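Long-range contacts in Hcp1 family type VI secretion system effector (Salmonella typhimurium, PDB 5XHH), which probably forms stacked rings of the type VI secretion tube that carries effectors toward target cells: residues A[4-9]-A[22-27]; A[8-13]-A[78-83]; A[30-35]-A[54-59]; A[103-108]-A[126-131]. All coordinates share one frame; numbering follows the deposited sequence.

Contact 1. Residues A[4-9]-A[22-27]; sequences DIFLKI and KNEIEV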
loop_
_atom_site.group_PDB
_atom_site.type_symbol
_atom_site.label_atom_id
_atom_site.label_comp_id
_atom_site.label_asym_id
_atom_site.label_seq_id
_atom_site.Cartn_x
_atom_site.Cartn_y
_atom_site.Cartn_z
ATOM N N ASP A 4 -5.231 -13.027 -4.482
ATOM C CA ASP A 4 -4.216 -12.245 -5.176
ATOM C C ASP A 4 -4.311 -10.794 -4.731
ATOM O O ASP A 4 -5.409 -10.235 -4.626
ATOM C CB ASP A 4 -4.378 -12.312 -6.702
ATOM C CG ASP A 4 -4.294 -13.727 -7.253
ATOM O OD1 ASP A 4 -3.426 -14.503 -6.807
ATOM O OD2 ASP A 4 -5.105 -14.064 -8.138
ATOM N N ILE A 5 -3.152 -10.193 -4.475
ATOM C CA ILE A 5 -3.025 -8.814 -4.021
ATOM C C ILE A 5 -1.960 -8.153 -4.882
ATOM O O ILE A 5 -0.843 -8.670 -4.992
ATOM C CB ILE A 5 -2.631 -8.730 -2.529
ATOM C CG1 ILE A 5 -3.537 -9.631 -1.664
ATOM C CG2 ILE A 5 -2.703 -7.291 -2.044
ATOM C CD1 ILE A 5 -3.021 -9.870 -0.236
ATOM N N PHE A 6 -2.293 -7.015 -5.481
ATOM C CA PHE A 6 -1.379 -6.294 -6.354
ATOM C C PHE A 6 -1.218 -4.869 -5.855
ATOM O O PHE A 6 -2.183 -4.249 -5.392
ATOM C CB PHE A 6 -1.885 -6.289 -7.806
ATOM C CG PHE A 6 -2.074 -7.661 -8.370
ATOM C CD1 PHE A 6 -0.994 -8.391 -8.802
ATOM C CD2 PHE A 6 -3.340 -8.230 -8.448
ATOM C CE1 PHE A 6 -1.164 -9.662 -9.320
ATOM C CE2 PHE A 6 -3.520 -9.500 -8.961
ATOM C CZ PHE A 6 -2.428 -10.213 -9.405
ATOM N N LEU A 7 0.008 -4.357 -5.936
ATOM C CA LEU A 7 0.304 -2.983 -5.562
ATOM C C LEU A 7 1.023 -2.313 -6.720
ATOM O O LEU A 7 2.134 -2.707 -7.081
ATOM C CB LEU A 7 1.138 -2.904 -4.286
ATOM C CG LEU A 7 1.425 -1.474 -3.828
ATOM C CD1 LEU A 7 0.124 -0.703 -3.650
ATOM C CD2 LEU A 7 2.238 -1.458 -2.533
ATOM N N LYS A 8 0.377 -1.313 -7.301
ATOM C CA LYS A 8 0.919 -0.535 -8.399
ATOM C C LYS A 8 1.454 0.768 -7.821
ATOM O O LYS A 8 0.683 1.593 -7.328
ATOM C CB LYS A 8 -0.164 -0.275 -9.443
ATOM C CG LYS A 8 0.313 0.569 -10.625
ATOM C CD LYS A 8 -0.852 1.205 -11.367
ATOM C CE LYS A 8 -0.377 1.834 -12.673
ATOM N NZ LYS A 8 -1.359 2.800 -13.198
ATOM N N ILE A 9 2.767 0.965 -7.888
ATOM C CA ILE A 9 3.404 2.168 -7.377
ATOM C C ILE A 9 3.984 2.956 -8.546
ATOM O O ILE A 9 4.788 2.423 -9.318
ATOM C CB ILE A 9 4.501 1.836 -6.354
ATOM C CG1 ILE A 9 3.932 1.008 -5.196
ATOM C CG2 ILE A 9 5.120 3.127 -5.831
ATOM C CD1 ILE A 9 4.980 0.606 -4.184
ATOM N N LYS A 22 0.412 -6.543 -14.873
ATOM C CA LYS A 22 1.783 -6.831 -15.245
ATOM C C LYS A 22 2.708 -5.759 -14.693
ATOM O O LYS A 22 2.391 -4.564 -14.721
ATOM C CB LYS A 22 1.915 -6.940 -16.765
ATOM C CG LYS A 22 3.184 -7.665 -17.185
ATOM C CD LYS A 22 2.910 -8.655 -18.294
ATOM C CE LYS A 22 2.342 -7.937 -19.506
ATOM N NZ LYS A 22 3.366 -7.044 -20.113
ATOM N N ASN A 23 3.846 -6.203 -14.158
ATOM C CA ASN A 23 4.880 -5.345 -13.578
ATOM C C ASN A 23 4.391 -4.548 -12.366
ATOM O O ASN A 23 4.963 -3.512 -12.020
ATOM C CB ASN A 23 5.462 -4.418 -14.640
ATOM C CG ASN A 23 6.004 -5.197 -15.809
ATOM O OD1 ASN A 23 6.941 -5.980 -15.659
ATOM N ND2 ASN A 23 5.385 -5.036 -16.961
ATOM N N GLU A 24 3.352 -5.025 -11.703
ATOM C CA GLU A 24 3.007 -4.529 -10.380
ATOM C C GLU A 24 3.631 -5.437 -9.334
ATOM O O GLU A 24 4.172 -6.499 -9.648
ATOM C CB GLU A 24 1.491 -4.444 -10.220
ATOM C CG GLU A 24 0.882 -3.537 -11.261
ATOM C CD GLU A 24 -0.624 -3.391 -11.130
ATOM O OE1 GLU A 24 -1.240 -2.875 -12.085
ATOM O OE2 GLU A 24 -1.191 -3.790 -10.095
ATOM N N ILE A 25 3.578 -4.999 -8.079
ATOM C CA ILE A 25 4.142 -5.768 -6.974
ATOM C C ILE A 25 3.106 -6.756 -6.462
ATOM O O ILE A 25 1.978 -6.371 -6.124
ATOM C CB ILE A 25 4.595 -4.853 -5.834
ATOM C CG1 ILE A 25 5.690 -3.913 -6.296
ATOM C CG2 ILE A 25 5.081 -5.699 -4.658
ATOM C CD1 ILE A 25 5.860 -2.718 -5.364
ATOM N N GLU A 26 3.503 -8.019 -6.357
ATOM C CA GLU A 26 2.647 -9.033 -5.763
ATOM C C GLU A 26 2.828 -8.991 -4.249
ATOM O O GLU A 26 3.944 -9.141 -3.740
ATOM C CB GLU A 26 2.974 -10.411 -6.337
ATOM C CG GLU A 26 2.619 -10.528 -7.827
ATOM C CD GLU A 26 2.812 -11.925 -8.390
ATOM O OE1 GLU A 26 3.293 -12.805 -7.651
ATOM O OE2 GLU A 26 2.472 -12.146 -9.570
ATOM N N VAL A 27 1.734 -8.776 -3.533
ATOM C CA VAL A 27 1.776 -8.481 -2.111
ATOM C C VAL A 27 1.390 -9.723 -1.330
ATOM O O VAL A 27 0.369 -10.351 -1.617
ATOM C CB VAL A 27 0.843 -7.309 -1.769
ATOM C CG1 VAL A 27 0.608 -7.235 -0.254
ATOM C CG2 VAL A 27 1.416 -6.013 -2.320
HETATM O O HOH W 1 -0.307 -11.908 -4.279
#
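Ile-25 O takes the shortest polar bond of the contact, from Leu-7 N at 2.8 Å, with the donor in the carbonyl plane. Ile-25 N returns a bond to Leu-7 O at 2.9 Å, closing an antiparallel hydrogen-bonded pair, and Val-27 N reaches Ile-5 O at 3.0 Å. A water bridges the other half of the Ile-5 and Val-27 pair, accepting a weak bond from Ile-5 N and donating to Val-27 O. On the face of Leu-7 and Ile-25, branched chains interleave: Val-27 sets CB against Ile-5 CG2 at 3.6 Å and turns CG2 to Leu-7 CB at 3.7 Å. The CD1 methyls of Ile-9 and Ile-25 meet at 3.6 Å. The other face mixes the Phe-6 ring with charged chains. Glu-24 lays CD against Lys-8 CB at 3.6 Å and brings OE2 near Phe-6 CB; that oxygen is hydrogen-bonded to His-21, whose ring stacks on Phe-6. Glu-26 runs beside the Phe-6 ring, its OE2 held by Ser-16. Lys-8 NZ stays 5.8 Å from Glu-24 OE1, so any attraction is probably long-range. The pairing rests on backbone bonds and aliphatic packing; both glutamates find polar partners in the 16-21 loop.

Contact 2. Residues A[8-13]-A[78-83]; sequences KIDGID and HIPQAI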
loop_
_atom_site.group_PDB
_atom_site.type_symbol
_atom_site.label_atom_id
_atom_site.label_comp_id
_atom_site.label_asym_id
_atom_site.label_seq_id
_atom_site.Cartn_x
_atom_site.Cartn_y
_atom_site.Cartn_z
ATOM N N LYS A 8 0.377 -1.313 -7.301
ATOM C CA LYS A 8 0.919 -0.535 -8.399
ATOM C C LYS A 8 1.454 0.768 -7.821
ATOM O O LYS A 8 0.683 1.593 -7.328
ATOM C CB LYS A 8 -0.164 -0.275 -9.443
ATOM C CG LYS A 8 0.313 0.569 -10.625
ATOM C CD LYS A 8 -0.852 1.205 -11.367
ATOM C CE LYS A 8 -0.377 1.834 -12.673
ATOM N NZ LYS A 8 -1.359 2.800 -13.198
ATOM N N ILE A 9 2.767 0.965 -7.888
ATOM C CA ILE A 9 3.404 2.168 -7.377
ATOM C C ILE A 9 3.984 2.956 -8.546
ATOM O O ILE A 9 4.788 2.423 -9.318
ATOM C CB ILE A 9 4.501 1.836 -6.354
ATOM C CG1 ILE A 9 3.932 1.008 -5.196
ATOM C CG2 ILE A 9 5.120 3.127 -5.831
ATOM C CD1 ILE A 9 4.980 0.606 -4.184
ATOM N N ASP A 10 3.585 4.225 -8.668
ATOM C CA ASP A 10 4.144 5.082 -9.711
ATOM C C ASP A 10 5.666 5.098 -9.614
ATOM O O ASP A 10 6.228 5.321 -8.539
ATOM C CB ASP A 10 3.607 6.509 -9.588
ATOM C CG ASP A 10 2.182 6.658 -10.079
ATOM O OD1 ASP A 10 1.642 5.718 -10.690
ATOM O OD2 ASP A 10 1.615 7.750 -9.879
ATOM N N GLY A 11 6.330 4.839 -10.735
ATOM C CA GLY A 11 7.776 4.848 -10.773
ATOM C C GLY A 11 8.462 3.674 -10.105
ATOM O O GLY A 11 9.693 3.592 -10.158
ATOM N N ILE A 12 7.721 2.760 -9.484
ATOM C CA ILE A 12 8.330 1.616 -8.808
ATOM C C ILE A 12 7.655 0.344 -9.287
ATOM O O ILE A 12 6.746 -0.180 -8.632
ATOM C CB ILE A 12 8.248 1.749 -7.274
ATOM C CG1 ILE A 12 9.003 2.991 -6.819
ATOM C CG2 ILE A 12 8.876 0.544 -6.578
ATOM C CD1 ILE A 12 9.054 3.168 -5.338
ATOM N N ASP A 13 8.096 -0.159 -10.433
ATOM C CA ASP A 13 7.566 -1.400 -10.964
ATOM C C ASP A 13 7.935 -2.580 -10.087
ATOM O O ASP A 13 9.022 -2.644 -9.504
ATOM C CB ASP A 13 8.097 -1.666 -12.369
ATOM C CG ASP A 13 7.536 -0.713 -13.390
ATOM O OD1 ASP A 13 6.615 0.055 -13.041
ATOM O OD2 ASP A 13 8.010 -0.752 -14.541
ATOM N N HIS A 78 8.835 11.893 -3.671
ATOM C CA HIS A 78 7.385 11.829 -3.571
ATOM C C HIS A 78 6.829 10.893 -4.636
ATOM O O HIS A 78 7.325 10.849 -5.765
ATOM C CB HIS A 78 6.827 13.258 -3.690
ATOM C CG HIS A 78 5.444 13.370 -4.262
ATOM N ND1 HIS A 78 4.317 13.495 -3.473
ATOM C CD2 HIS A 78 5.015 13.468 -5.543
ATOM C CE1 HIS A 78 3.251 13.616 -4.246
ATOM N NE2 HIS A 78 3.648 13.601 -5.506
ATOM N N ILE A 79 5.837 10.101 -4.255
ATOM C CA ILE A 79 5.140 9.179 -5.145
ATOM C C ILE A 79 3.736 9.731 -5.379
ATOM O O ILE A 79 2.975 9.865 -4.414
ATOM C CB ILE A 79 5.060 7.769 -4.553
ATOM C CG1 ILE A 79 6.453 7.202 -4.308
ATOM C CG2 ILE A 79 4.240 6.880 -5.461
ATOM C CD1 ILE A 79 6.439 5.958 -3.440
ATOM N N PRO A 80 3.364 10.081 -6.616
ATOM C CA PRO A 80 2.000 10.621 -6.841
ATOM C C PRO A 80 0.883 9.688 -6.400
ATOM O O PRO A 80 0.014 10.108 -5.631
ATOM C CB PRO A 80 1.979 10.885 -8.358
ATOM C CG PRO A 80 3.434 11.212 -8.680
ATOM C CD PRO A 80 4.250 10.299 -7.775
ATOM N N GLN A 81 0.877 8.427 -6.833
ATOM C CA GLN A 81 -0.194 7.544 -6.392
ATOM C C GLN A 81 0.277 6.093 -6.350
ATOM O O GLN A 81 1.327 5.733 -6.898
ATOM C CB GLN A 81 -1.456 7.688 -7.270
ATOM C CG GLN A 81 -1.475 6.866 -8.531
ATOM C CD GLN A 81 -2.867 6.738 -9.161
ATOM O OE1 GLN A 81 -3.070 5.893 -10.016
ATOM N NE2 GLN A 81 -3.817 7.582 -8.750
ATOM N N ALA A 82 -0.520 5.274 -5.663
ATOM C CA ALA A 82 -0.329 3.835 -5.587
ATOM C C ALA A 82 -1.702 3.193 -5.486
ATOM O O ALA A 82 -2.590 3.742 -4.847
ATOM C CB ALA A 82 0.527 3.429 -4.375
ATOM N N ILE A 83 -1.872 2.034 -6.109
ATOM C CA ILE A 83 -3.167 1.373 -6.163
ATOM C C ILE A 83 -2.998 -0.038 -5.638
ATOM O O ILE A 83 -2.201 -0.815 -6.175
ATOM C CB ILE A 83 -3.748 1.346 -7.583
ATOM C CG1 ILE A 83 -3.863 2.766 -8.138
ATOM C CG2 ILE A 83 -5.095 0.654 -7.558
ATOM C CD1 ILE A 83 -4.311 2.833 -9.607
HETATM O O HOH W 2 -1.027 5.435 -12.517
#
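The carboxylate of Asp-10 and the side-chain amide of Gln-81 are turned only 20° from parallel, yet they do not stack: the carboxylate meets the start of the Gln-81 chain and its backbone. OD2 of Asp-10 receives a weak, bent bond from Gln-81 N at 3.2 Å and lies 3.5 Å from Gln-81 CG, with Pro-80 CB also close. The first torsion of Gln-81 (chi1 85°) puts CG between its own N and carbonyl carbon, beside that oxygen. One water joins three side chains, accepting from Lys-8 NZ at 2.7 Å and donating to Asp-10 OD1 and Gln-81 OE1. Asp-10 N bonds to Gln-81 O at 3.2 Å, nearly along the C=O axis, so Asp-10 grips Gln-81 through both backbone and side chain. Lys-8 N to Ile-83 O and Ile-83 N to Lys-8 O are both 2.9 Å. The opposite face is apolar. CG2 of Ile-9 meets CG2 of Ile-79 at 3.9 Å and Ala-82 CB lies near Ile-9 CG1; Leu-69 and Tyr-72 of helix 66-75 touch Ile-9 and Ile-79 respectively, and Leu-104 lies on Ala-82. Beyond the pairing the chain reverses in a type II beta turn from Ile-9 to Ile-12, closed by Ile-12 N to Ile-9 O. The ladder makes strands 3-9 and 79-88 antiparallel neighbours within the large sheet of the Hcp beta-barrel fold.

Contact 3. Residues A[30-35]-A[54-59]; sequences WRWNIH and TNLDFD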
loop_
_atom_site.group_PDB
_atom_site.type_symbol
_atom_site.label_atom_id
_atom_site.label_comp_id
_atom_site.label_asym_id
_atom_site.label_seq_id
_atom_site.Cartn_x
_atom_site.Cartn_y
_atom_site.Cartn_z
ATOM N N TRP A 30 -0.825 -7.001 4.020
ATOM C CA TRP A 30 -0.864 -5.543 4.115
ATOM C C TRP A 30 -1.791 -5.161 5.255
ATOM O O TRP A 30 -2.686 -5.920 5.614
ATOM C CB TRP A 30 -1.341 -4.903 2.803
ATOM C CG TRP A 30 -2.723 -5.336 2.436
ATOM C CD1 TRP A 30 -3.072 -6.366 1.613
ATOM C CD2 TRP A 30 -3.951 -4.760 2.902
ATOM N NE1 TRP A 30 -4.433 -6.472 1.539
ATOM C CE2 TRP A 30 -5.001 -5.503 2.331
ATOM C CE3 TRP A 30 -4.261 -3.694 3.759
ATOM C CZ2 TRP A 30 -6.355 -5.203 2.571
ATOM C CZ3 TRP A 30 -5.618 -3.400 4.009
ATOM C CH2 TRP A 30 -6.637 -4.149 3.411
ATOM N N ARG A 31 -1.583 -3.967 5.801
ATOM C CA ARG A 31 -2.483 -3.432 6.815
ATOM C C ARG A 31 -2.271 -1.928 6.950
ATOM O O ARG A 31 -1.200 -1.397 6.644
ATOM C CB ARG A 31 -2.295 -4.128 8.175
ATOM C CG ARG A 31 -1.026 -3.770 8.940
ATOM C CD ARG A 31 0.176 -4.537 8.399
ATOM N NE ARG A 31 -0.063 -5.977 8.306
ATOM C CZ ARG A 31 0.669 -6.808 7.570
ATOM N NH1 ARG A 31 0.380 -8.100 7.534
ATOM N NH2 ARG A 31 1.686 -6.346 6.857
ATOM N N TRP A 32 -3.319 -1.258 7.422
ATOM C CA TRP A 32 -3.303 0.157 7.778
ATOM C C TRP A 32 -4.546 0.407 8.617
ATOM O O TRP A 32 -5.448 -0.430 8.662
ATOM C CB TRP A 32 -3.261 1.069 6.541
ATOM C CG TRP A 32 -4.466 0.970 5.602
ATOM C CD1 TRP A 32 -4.671 0.040 4.631
ATOM C CD2 TRP A 32 -5.598 1.863 5.543
ATOM N NE1 TRP A 32 -5.863 0.286 3.976
ATOM C CE2 TRP A 32 -6.450 1.397 4.518
ATOM C CE3 TRP A 32 -5.976 2.995 6.265
ATOM C CZ2 TRP A 32 -7.651 2.032 4.194
ATOM C CZ3 TRP A 32 -7.165 3.636 5.937
ATOM C CH2 TRP A 32 -7.991 3.149 4.915
ATOM N N ASN A 33 -4.579 1.547 9.312
ATOM C CA ASN A 33 -5.798 1.885 10.032
ATOM C C ASN A 33 -5.967 3.394 10.144
ATOM O O ASN A 33 -5.017 4.170 10.026
ATOM C CB ASN A 33 -5.873 1.221 11.430
ATOM C CG ASN A 33 -4.916 1.816 12.448
ATOM O OD1 ASN A 33 -5.127 2.922 12.960
ATOM N ND2 ASN A 33 -3.884 1.051 12.795
ATOM N N ILE A 34 -7.222 3.785 10.333
ATOM C CA ILE A 34 -7.603 5.141 10.683
ATOM C C ILE A 34 -8.071 5.093 12.129
ATOM O O ILE A 34 -8.586 4.068 12.590
ATOM C CB ILE A 34 -8.689 5.688 9.721
ATOM C CG1 ILE A 34 -9.015 7.150 10.022
ATOM C CG2 ILE A 34 -9.979 4.838 9.764
ATOM C CD1 ILE A 34 -10.086 7.737 9.100
ATOM N N HIS A 35 -7.842 6.178 12.867
ATOM C CA HIS A 35 -8.130 6.154 14.294
ATOM C C HIS A 35 -8.181 7.571 14.851
ATOM O O HIS A 35 -7.689 8.529 14.241
ATOM C CB HIS A 35 -7.080 5.353 15.052
ATOM C CG HIS A 35 -5.711 5.945 14.955
ATOM N ND1 HIS A 35 -5.258 6.914 15.825
ATOM C CD2 HIS A 35 -4.707 5.734 14.070
ATOM C CE1 HIS A 35 -4.026 7.258 15.492
ATOM N NE2 HIS A 35 -3.670 6.560 14.430
ATOM N N THR A 54 -2.374 5.582 9.905
ATOM C CA THR A 54 -1.044 4.988 9.926
ATOM C C THR A 54 -0.440 4.974 8.523
ATOM O O THR A 54 -1.070 5.355 7.535
ATOM C CB THR A 54 -1.082 3.546 10.424
ATOM O OG1 THR A 54 -1.787 2.741 9.466
ATOM C CG2 THR A 54 -1.749 3.445 11.774
ATOM N N ASN A 55 0.796 4.497 8.431
ATOM C CA ASN A 55 1.336 4.125 7.130
ATOM C C ASN A 55 0.642 2.869 6.594
ATOM O O ASN A 55 0.033 2.092 7.327
ATOM C CB ASN A 55 2.843 3.884 7.227
ATOM C CG ASN A 55 3.606 5.143 7.598
ATOM O OD1 ASN A 55 3.114 6.241 7.383
ATOM N ND2 ASN A 55 4.804 4.986 8.167
ATOM N N LEU A 56 0.722 2.689 5.288
ATOM C CA LEU A 56 0.474 1.383 4.705
ATOM C C LEU A 56 1.673 0.482 4.985
ATOM O O LEU A 56 2.793 0.788 4.563
ATOM C CB LEU A 56 0.244 1.512 3.202
ATOM C CG LEU A 56 0.139 0.160 2.486
ATOM C CD1 LEU A 56 -1.112 -0.638 2.939
ATOM C CD2 LEU A 56 0.134 0.366 0.994
ATOM N N ASP A 57 1.448 -0.615 5.711
ATOM C CA ASP A 57 2.467 -1.639 5.924
ATOM C C ASP A 57 2.163 -2.806 4.987
ATOM O O ASP A 57 1.048 -3.328 4.997
ATOM C CB ASP A 57 2.477 -2.079 7.396
ATOM C CG ASP A 57 3.501 -3.199 7.703
ATOM O OD1 ASP A 57 3.534 -4.232 7.006
ATOM O OD2 ASP A 57 4.263 -3.055 8.677
ATOM N N PHE A 58 3.134 -3.213 4.169
ATOM C CA PHE A 58 2.918 -4.387 3.334
ATOM C C PHE A 58 4.175 -5.246 3.292
ATOM O O PHE A 58 5.275 -4.787 3.598
ATOM C CB PHE A 58 2.439 -4.019 1.914
ATOM C CG PHE A 58 3.501 -3.454 1.004
ATOM C CD1 PHE A 58 4.252 -4.290 0.192
ATOM C CD2 PHE A 58 3.696 -2.096 0.907
ATOM C CE1 PHE A 58 5.225 -3.777 -0.659
ATOM C CE2 PHE A 58 4.658 -1.570 0.045
ATOM C CZ PHE A 58 5.416 -2.416 -0.740
ATOM N N ASP A 59 3.984 -6.507 2.914
ATOM C CA ASP A 59 5.054 -7.499 2.805
ATOM C C ASP A 59 5.108 -7.994 1.363
ATOM O O ASP A 59 4.061 -8.198 0.729
ATOM C CB ASP A 59 4.795 -8.684 3.769
ATOM C CG ASP A 59 6.009 -9.609 3.944
ATOM O OD1 ASP A 59 7.159 -9.257 3.572
ATOM O OD2 ASP A 59 5.799 -10.720 4.472
#
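The buried side of the contact is where Trp-30 and Trp-32 share a face with Leu-56 and Phe-58. Trp-30 and Phe-58 form a non-hydrogen-bonded pair, their CB atoms 4.0 Å apart. Leu-56 CD1 stands obliquely to both indoles, 4.0 Å from Trp-32 CD1. Both tryptophans put CG between N and the carbonyl carbon (chi1 61° and 62°), which leads the ring ends away from 54-59, toward Tyr-99; Trp-32 meets it edge-to-face. Leu-84 and Met-86 of strand 79-88 touch Trp-30, so this face turns toward the second sheet of the beta barrel, and strand 29-36 is an outer strand of the four-stranded sheet within this chain. The other face is more open and polar. Arg-31 folds back through chi2 and chi3, its CD lying 3.5 Å from Asp-57 CB, and its guanidinium stands almost perpendicular to the carboxylate. The salt bridge from Arg-31 NH2 to Asp-57 OD1, 2.8 Å long, meets the oxygen from above the carboxylate plane (47° out of it), while NH1 is held by Ser-29 OG. Backbone bonds between Arg-31 and Asp-57 run both ways. Thr-54 OG1 accepts from Asn-33 N at 3.0 Å and donates to Asn-55 O at 2.9 Å, while Thr-54 N bonds to Asn-33 O. The Asn-33 amide has ND2 3.4 Å from Thr-54 CG2, and the His-35 ring offers an edge to the same methyl.

Contact 4. Residues A[103-108]-A[126-131]; sequences DLIVAV and ELSFST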
loop_
_atom_site.group_PDB
_atom_site.type_symbol
_atom_site.label_atom_id
_atom_site.label_comp_id
_atom_site.label_asym_id
_atom_site.label_seq_id
_atom_site.Cartn_x
_atom_site.Cartn_y
_atom_site.Cartn_z
ATOM N N ASP A 103 0.129 10.783 -2.878
ATOM C CA ASP A 103 1.128 11.586 -2.176
ATOM C C ASP A 103 1.809 10.754 -1.086
ATOM O O ASP A 103 1.636 10.956 0.115
ATOM C CB ASP A 103 0.485 12.856 -1.603
ATOM C CG ASP A 103 1.456 13.706 -0.814
ATOM O OD1 ASP A 103 2.585 13.928 -1.295
ATOM O OD2 ASP A 103 1.083 14.141 0.297
ATOM N N LEU A 104 2.594 9.797 -1.551
ATOM C CA LEU A 104 3.220 8.821 -0.681
ATOM C C LEU A 104 4.720 9.064 -0.584
ATOM O O LEU A 104 5.344 9.603 -1.504
ATOM C CB LEU A 104 2.965 7.392 -1.180
ATOM C CG LEU A 104 1.501 6.963 -1.321
ATOM C CD1 LEU A 104 0.945 7.221 -2.752
ATOM C CD2 LEU A 104 1.304 5.497 -0.893
ATOM N N ILE A 105 5.279 8.655 0.555
ATOM C CA ILE A 105 6.714 8.562 0.781
ATOM C C ILE A 105 7.013 7.156 1.290
ATOM O O ILE A 105 6.224 6.585 2.053
ATOM C CB ILE A 105 7.194 9.624 1.796
ATOM C CG1 ILE A 105 7.032 11.036 1.223
ATOM C CG2 ILE A 105 8.649 9.418 2.161
ATOM C CD1 ILE A 105 7.351 12.118 2.236
ATOM N N VAL A 106 8.144 6.593 0.867
ATOM C CA VAL A 106 8.593 5.308 1.400
ATOM C C VAL A 106 9.253 5.569 2.747
ATOM O O VAL A 106 10.331 6.161 2.811
ATOM C CB VAL A 106 9.553 4.596 0.444
ATOM C CG1 VAL A 106 9.878 3.201 0.981
ATOM C CG2 VAL A 106 8.934 4.496 -0.951
ATOM N N ALA A 107 8.613 5.122 3.831
ATOM C CA ALA A 107 9.125 5.463 5.152
ATOM C C ALA A 107 10.018 4.378 5.735
ATOM O O ALA A 107 10.924 4.698 6.516
ATOM C CB ALA A 107 7.972 5.739 6.127
ATOM N N VAL A 108 9.771 3.111 5.394
ATOM C CA VAL A 108 10.540 1.991 5.950
ATOM C C VAL A 108 10.735 0.938 4.873
ATOM O O VAL A 108 9.780 0.586 4.172
ATOM C CB VAL A 108 9.852 1.331 7.172
ATOM C CG1 VAL A 108 10.626 0.097 7.606
ATOM C CG2 VAL A 108 9.730 2.291 8.334
ATOM N N GLU A 126 6.913 0.198 4.584
ATOM C CA GLU A 126 5.923 1.159 5.021
ATOM C C GLU A 126 5.957 2.353 4.086
ATOM O O GLU A 126 7.040 2.891 3.800
ATOM C CB GLU A 126 6.165 1.599 6.451
ATOM C CG GLU A 126 5.940 0.504 7.470
ATOM C CD GLU A 126 6.133 1.028 8.875
ATOM O OE1 GLU A 126 5.938 2.248 9.064
ATOM O OE2 GLU A 126 6.479 0.233 9.776
ATOM N N LEU A 127 4.763 2.744 3.626
ATOM C CA LEU A 127 4.538 3.915 2.789
ATOM C C LEU A 127 3.592 4.845 3.525
ATOM O O LEU A 127 2.481 4.444 3.895
ATOM C CB LEU A 127 3.929 3.539 1.440
ATOM C CG LEU A 127 4.505 2.419 0.584
ATOM C CD1 LEU A 127 3.601 2.185 -0.608
ATOM C CD2 LEU A 127 5.924 2.727 0.142
ATOM N N SER A 128 4.020 6.076 3.748
ATOM C CA SER A 128 3.080 7.046 4.268
ATOM C C SER A 128 2.258 7.588 3.111
ATOM O O SER A 128 2.724 7.640 1.975
ATOM C CB SER A 128 3.808 8.177 4.987
ATOM O OG SER A 128 4.564 8.904 4.050
ATOM N N PHE A 129 1.008 7.946 3.395
ATOM C CA PHE A 129 0.141 8.523 2.381
ATOM C C PHE A 129 -0.702 9.613 3.025
ATOM O O PHE A 129 -1.056 9.529 4.204
ATOM C CB PHE A 129 -0.767 7.460 1.720
ATOM C CG PHE A 129 -1.652 6.728 2.690
ATOM C CD1 PHE A 129 -1.211 5.571 3.311
ATOM C CD2 PHE A 129 -2.916 7.198 2.990
ATOM C CE1 PHE A 129 -2.022 4.891 4.215
ATOM C CE2 PHE A 129 -3.731 6.529 3.890
ATOM C CZ PHE A 129 -3.278 5.365 4.505
ATOM N N SER A 130 -1.024 10.639 2.251
ATOM C CA SER A 130 -1.882 11.670 2.805
ATOM C C SER A 130 -3.349 11.506 2.435
ATOM O O SER A 130 -4.195 12.062 3.133
ATOM C CB SER A 130 -1.381 13.062 2.402
ATOM O OG SER A 130 -1.004 13.082 1.056
ATOM N N THR A 131 -3.683 10.747 1.385
ATOM C CA THR A 131 -5.085 10.513 1.058
ATOM C C THR A 131 -5.295 9.070 0.632
ATOM O O THR A 131 -4.428 8.458 -0.005
ATOM C CB THR A 131 -5.610 11.419 -0.076
ATOM O OG1 THR A 131 -5.346 10.790 -1.335
ATOM C CG2 THR A 131 -4.954 12.793 -0.054
HETATM O O HOH W 3 3.130 11.099 2.780
#
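Val-108 and Glu-126 lie side by side and point the same way, with their CB atoms 3.8 Å apart and Val-108 CG2 against the carboxyl carbon. Glu-126 OE1 is bound by Asn-55. On the other face, Val-106 and Leu-127 run alongside each other: the valine's CG2, anti to its carbonyl carbon, meets Leu-127 CD2 at 3.7 Å. Leu-104 instead slants across Phe-129, placing CG 3.8 Å from Phe-129 CB, while the aromatic ring goes on to Phe-101. The Ser-128 hydroxyl stands beside Ile-105 CB and shares a water with Asp-103 O. Ile-105 and Ser-128 exchange backbone bonds, Ser-128 N to Ile-105 O being 2.8 Å. A classic beta bulge follows: Ala-107 N (2.7 Å) and Val-108 N (3.2 Å) both donate to Glu-126 O from the same face of its plane. At the far end, Ser-130 OG lies a doubtful 2.5 Å from Asp-103 OD2, which also forms a salt bridge with Lys-156. The chain leaves the larger sheet at the corner at 103 and returns at the corner at 130. Strand 121-129 pairs with strand 51-61 through Leu-127 and Leu-56, while Val-106 touches Tyr-72 and Cys-73 of helix 66-75.

Overall arrangement
Contacts 1 and 2 share strand 3-9, which pairs with 25-26 on one side and 79-88 on the other in the seven-stranded sheet; their centres lie about 11 Å apart. Contacts 3 and 4, about 10 Å apart between centres, belong to the four-stranded sheet, where strands 51-61 and 121-129 are neighbours. Leu-7 meets Phe-58 and Ile-9 meets Leu-127, joining contact 1 to contacts 3 and 4 between the sheets. Probable backbone hydrogen bonds from Ile-79 and Pro-80 to Leu-104 and Asp-103 link contacts 2 and 4. Contact 1 closes first along the chain, contact 3 falls between the halves of contact 2, and contact 4 comes last. They tie the two sheets of the barrel-like Hcp fold together.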